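Design construct XXA_GVDQ (Synthetic construct, PDB 6NZ1) is a computationally designed helical protein that assembles into a homotrimer, one of a set of closely related sequences that adopt two structurally divergent folds. Local coordinates at residues 3-9 with 45-49. Residues are numbered along the deposited sequence; the frame is centred on the assembly and turned at random. Where two conformers were deposited one is given.
Sequences HMGTEDL and QIVEA
The imidazole of H3 is inserted against helix 29-73, where, in one of two conformers of Q45, its ND1 donates a nearly straight hydrogen bond to Q45 OE1 (2.9 Å, N-H...O 165°). The acceptor lies in the ring plane, and the Q45 chain of this conformer, bent at chi2 (-69°), brings its amide there, also close to D8 CB. One ring face receives E48 CB in a CH-pi contact, 4.1 Å from the centroid; G5 N lies over the other. The tightly packed part is at L9, whose CD2 presses on Q45 O at 3.3 Å while CD1 reaches I46 CG1 and A49 CB; this leucine also packs on V47 of the second subunit, and I46 meets its copies in both other chains. Towards solvent the contact is looser: a water accepts weakly from H3 N and donates to E48 OE1, and the E48 carboxylate turns away to a salt bridge with R51. Replacing H3 by an alanine is likely to cost Q45 OE1 and E96 of the second subunit, the partner of NE2, this donor. If both ring nitrogens are bonded at once, the imidazole could well be protonated, a charge E96 would help stabilise.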
loop_
_atom_site.group_PDB
_atom_site.type_symbol
_atom_site.label_atom_id
_atom_site.label_comp_id
_atom_site.label_asym_id
_atom_site.label_seq_id
_atom_site.Cartn_x
_atom_site.Cartn_y
_atom_site.Cartn_z
ATOM N N HIS B 3 3.342 8.705 -12.056
ATOM C CA HIS B 3 3.864 8.244 -10.786
ATOM C C HIS B 3 5.031 7.310 -11.061
ATOM O O HIS B 3 4.913 6.381 -11.862
ATOM C CB HIS B 3 2.760 7.537 -10.007
ATOM C CG HIS B 3 3.239 6.844 -8.778
ATOM N ND1 HIS B 3 3.498 7.513 -7.606
ATOM C CD2 HIS B 3 3.513 5.542 -8.539
ATOM C CE1 HIS B 3 3.911 6.655 -6.692
ATOM N NE2 HIS B 3 3.927 5.450 -7.233
ATOM N N MET B 4 6.170 7.573 -10.425
ATOM C CA MET B 4 7.363 6.777 -10.668
ATOM C C MET B 4 7.745 5.861 -9.512
ATOM O O MET B 4 8.502 4.914 -9.736
ATOM C CB MET B 4 8.545 7.698 -10.990
ATOM C CG MET B 4 8.489 8.314 -12.363
ATOM S SD MET B 4 9.298 9.913 -12.480
ATOM C CE MET B 4 8.573 10.843 -11.145
ATOM N N GLY B 5 7.245 6.099 -8.311
ATOM C CA GLY B 5 7.676 5.344 -7.147
ATOM C C GLY B 5 7.424 6.131 -5.882
ATOM O O GLY B 5 6.905 7.247 -5.904
ATOM N N THR B 6 7.800 5.522 -4.760
ATOM C CA THR B 6 7.517 6.162 -3.483
ATOM C C THR B 6 8.400 7.374 -3.213
ATOM O O THR B 6 8.144 8.097 -2.248
ATOM C CB THR B 6 7.669 5.158 -2.339
ATOM O OG1 THR B 6 9.041 4.761 -2.233
ATOM C CG2 THR B 6 6.786 3.935 -2.568
ATOM N N GLU B 7 9.445 7.601 -4.007
ATOM C CA GLU B 7 10.215 8.829 -3.851
ATOM C C GLU B 7 9.392 10.035 -4.267
ATOM O O GLU B 7 9.626 11.140 -3.769
ATOM C CB GLU B 7 11.491 8.764 -4.679
ATOM C CG GLU B 7 12.584 7.929 -4.054
ATOM C CD GLU B 7 13.547 7.353 -5.083
ATOM O OE1 GLU B 7 13.850 8.056 -6.071
ATOM O OE2 GLU B 7 14.011 6.201 -4.898
ATOM N N ASP B 8 8.442 9.841 -5.191
ATOM C CA ASP B 8 7.480 10.892 -5.505
ATOM C C ASP B 8 6.752 11.319 -4.245
ATOM O O ASP B 8 6.506 12.509 -4.023
ATOM C CB ASP B 8 6.481 10.401 -6.552
ATOM C CG ASP B 8 7.157 9.847 -7.791
ATOM O OD1 ASP B 8 8.396 9.854 -7.834
ATOM O OD2 ASP B 8 6.471 9.389 -8.721
ATOM N N LEU B 9 6.435 10.354 -3.388
ATOM C CA LEU B 9 5.726 10.662 -2.161
ATOM C C LEU B 9 6.602 11.447 -1.198
ATOM O O LEU B 9 6.123 12.373 -0.539
ATOM C CB LEU B 9 5.253 9.373 -1.501
ATOM C CG LEU B 9 4.346 8.368 -2.197
ATOM C CD1 LEU B 9 3.500 7.632 -1.141
ATOM C CD2 LEU B 9 3.489 8.978 -3.181
ATOM N N GLN B 45 -0.620 11.269 -5.371
ATOM C CA GLN B 45 0.500 10.348 -5.482
ATOM C C GLN B 45 0.380 9.192 -4.499
ATOM O O GLN B 45 0.790 8.074 -4.822
ATOM C CB GLN B 45 1.816 11.090 -5.256
ATOM C CG GLN B 45 2.160 12.112 -6.338
ATOM C CD GLN B 45 2.503 11.462 -7.660
ATOM O OE1 GLN B 45 3.123 10.402 -7.691
ATOM N NE2 GLN B 45 2.108 12.096 -8.760
ATOM N N ILE B 46 -0.171 9.439 -3.308
ATOM C CA ILE B 46 -0.434 8.361 -2.357
ATOM C C ILE B 46 -1.416 7.362 -2.957
ATOM O O ILE B 46 -1.223 6.145 -2.876
ATOM C CB ILE B 46 -0.960 8.945 -1.028
ATOM C CG1 ILE B 46 0.152 9.739 -0.331
ATOM C CG2 ILE B 46 -1.500 7.847 -0.133
ATOM C CD1 ILE B 46 -0.171 10.190 1.074
ATOM N N VAL B 47 -2.472 7.862 -3.588
ATOM C CA VAL B 47 -3.435 6.983 -4.235
ATOM C C VAL B 47 -2.775 6.167 -5.349
ATOM O O VAL B 47 -3.033 4.967 -5.490
ATOM C CB VAL B 47 -4.619 7.824 -4.747
ATOM C CG1 VAL B 47 -5.580 6.995 -5.571
ATOM C CG2 VAL B 47 -5.313 8.486 -3.560
ATOM N N GLU B 48 -1.930 6.794 -6.166
ATOM C CA GLU B 48 -1.282 6.047 -7.238
ATOM C C GLU B 48 -0.446 4.907 -6.679
ATOM O O GLU B 48 -0.443 3.800 -7.225
ATOM C CB GLU B 48 -0.402 6.964 -8.082
ATOM C CG GLU B 48 -1.148 7.937 -8.954
ATOM C CD GLU B 48 -2.163 7.275 -9.855
ATOM O OE1 GLU B 48 -1.817 6.979 -11.016
ATOM O OE2 GLU B 48 -3.312 7.063 -9.415
ATOM N N ALA B 49 0.270 5.158 -5.589
ATOM C CA ALA B 49 1.069 4.112 -4.980
ATOM C C ALA B 49 0.199 2.955 -4.504
ATOM O O ALA B 49 0.530 1.785 -4.731
ATOM C CB ALA B 49 1.883 4.687 -3.824
HETATM O O HOH W 1 0.808 6.550 -12.955
#